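Local coordinates for STING-associated CdnE c-di-GMP synthase (Flavobacteriaceae, PDB 6WT8), which probably synthesises the cyclic dinucleotide c-di-GMP, the signal sensed by its partner STING in bacterial CBASS anti-phage defence, at residues Asn71-Glu74 with Ala75-Lys79. Numbering follows the deposited sequence.
Sequences NKVE and AHLKK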
loop_
_atom_site.group_PDB
_atom_site.type_symbol
_atom_site.label_atom_id
_atom_site.label_comp_id
_atom_site.label_asym_id
_atom_site.label_seq_id
_atom_site.Cartn_x
_atom_site.Cartn_y
_atom_site.Cartn_z
ATOM N N ASN A 71 -1.659 4.617 17.704
ATOM C CA ASN A 71 -1.968 5.898 18.363
ATOM C C ASN A 71 -1.424 5.948 19.796
ATOM O O ASN A 71 -0.964 7.012 20.263
ATOM C CB ASN A 71 -3.483 6.141 18.412
ATOM C CG ASN A 71 -4.077 6.477 17.044
ATOM O OD1 ASN A 71 -3.373 6.808 16.101
ATOM N ND2 ASN A 71 -5.414 6.395 16.940
ATOM N N LYS A 72 -1.516 4.835 20.532
ATOM C CA LYS A 72 -0.974 4.796 21.892
ATOM C C LYS A 72 0.535 5.006 21.875
ATOM O O LYS A 72 1.078 5.759 22.708
ATOM C CB LYS A 72 -1.314 3.482 22.585
ATOM C CG LYS A 72 -2.804 3.394 22.801
ATOM C CD LYS A 72 -3.166 2.231 23.665
ATOM C CE LYS A 72 -4.682 2.283 23.972
ATOM N NZ LYS A 72 -5.061 1.271 25.027
ATOM N N VAL A 73 1.242 4.344 20.942
ATOM C CA VAL A 73 2.691 4.575 20.807
ATOM C C VAL A 73 2.977 6.043 20.495
ATOM O O VAL A 73 3.910 6.655 21.070
ATOM C CB VAL A 73 3.267 3.654 19.719
ATOM C CG1 VAL A 73 4.750 3.896 19.512
ATOM C CG2 VAL A 73 3.078 2.198 20.137
ATOM N N GLU A 74 2.242 6.610 19.525
ATOM C CA GLU A 74 2.440 8.013 19.159
ATOM C C GLU A 74 2.341 8.933 20.366
ATOM O O GLU A 74 3.148 9.865 20.487
ATOM C CB GLU A 74 1.387 8.428 18.100
ATOM C CG GLU A 74 1.582 9.895 17.741
ATOM C CD GLU A 74 0.627 10.405 16.661
ATOM O OE1 GLU A 74 0.393 9.717 15.660
ATOM O OE2 GLU A 74 0.131 11.556 16.812
ATOM N N ALA A 75 1.383 8.697 21.268
ATOM C CA ALA A 75 1.232 9.612 22.406
ATOM C C ALA A 75 2.508 9.651 23.249
ATOM O O ALA A 75 2.938 10.717 23.702
ATOM C CB ALA A 75 0.053 9.192 23.283
ATOM N N HIS A 76 3.149 8.499 23.447
ATOM C CA HIS A 76 4.405 8.484 24.206
ATOM C C HIS A 76 5.521 9.225 23.470
ATOM O O HIS A 76 6.279 10.010 24.070
ATOM C CB HIS A 76 4.832 7.039 24.476
ATOM C CG HIS A 76 3.938 6.326 25.427
ATOM N ND1 HIS A 76 3.895 6.645 26.772
ATOM C CD2 HIS A 76 3.029 5.336 25.240
ATOM C CE1 HIS A 76 2.985 5.886 27.372
ATOM N NE2 HIS A 76 2.430 5.099 26.464
ATOM N N LEU A 77 5.669 8.968 22.159
ATOM C CA LEU A 77 6.725 9.622 21.423
ATOM C C LEU A 77 6.447 11.116 21.304
ATOM O O LEU A 77 7.380 11.916 21.322
ATOM C CB LEU A 77 6.819 8.992 20.031
ATOM C CG LEU A 77 7.096 7.507 19.977
ATOM C CD1 LEU A 77 7.030 7.058 18.534
ATOM C CD2 LEU A 77 8.571 7.311 20.442
ATOM N N LYS A 78 5.174 11.513 21.221
ATOM C CA LYS A 78 4.835 12.939 21.086
ATOM C C LYS A 78 5.108 13.681 22.383
ATOM O O LYS A 78 5.663 14.780 22.360
ATOM C CB LYS A 78 3.365 13.094 20.683
ATOM C CG LYS A 78 2.968 14.524 20.509
ATOM C CD LYS A 78 1.505 14.642 19.974
ATOM C CE LYS A 78 1.473 14.421 18.531
ATOM N NZ LYS A 78 0.180 15.057 17.969
ATOM N N LYS A 79 4.791 13.052 23.526
ATOM C CA LYS A 79 5.135 13.691 24.796
ATOM C C LYS A 79 6.655 13.858 24.926
ATOM O O LYS A 79 7.131 14.882 25.426
ATOM C CB LYS A 79 4.570 12.851 25.938
ATOM C CG LYS A 79 4.657 13.635 27.308
ATOM C CD LYS A 79 4.014 12.810 28.430
ATOM C CE LYS A 79 4.001 13.601 29.750
ATOM N NZ LYS A 79 5.394 13.835 30.182
HETATM O O HOH W 1 0.101 13.872 15.474
#
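Glu74 and Lys78, one turn apart on helix 60-81, run side by side in the same direction and meet through a water. OE2 of Glu74 takes a hydrogen bond from that water at 2.7 Å, and the same water accepts one from NZ of Lys78 at 2.8 Å. The direct salt bridge from Glu74 OE2 to Lys78 NZ is long, 3.7 Å, so the water probably carries much of the link. The Lys78 chain bends at chi3 (-80°), which brings its amine round towards the carboxylate. The other oxygen of Glu74, OE1, is taken by a salt bridge to Arg89, whose NH2 also donates to OD1 of Asn71; both carboxylate oxygens therefore have partners. This helix packs against the central mixed sheet of the nucleotidyltransferase-like core, and Val73 and Leu77 face inwards, touching Leu107 and Val197 on the strands and Leu169 of helix 154-172. Between themselves they meet at CG1 of Val73 and CD1 of Leu77, 4.0 Å apart. Leu77 N donates to Val73 O and Lys78 N to Glu74 O (2.7 Å). Ala75 N bonds to Asn71 O and only weakly to Lys72 O, which also has CD2 of the His76 ring 3.2 Å away.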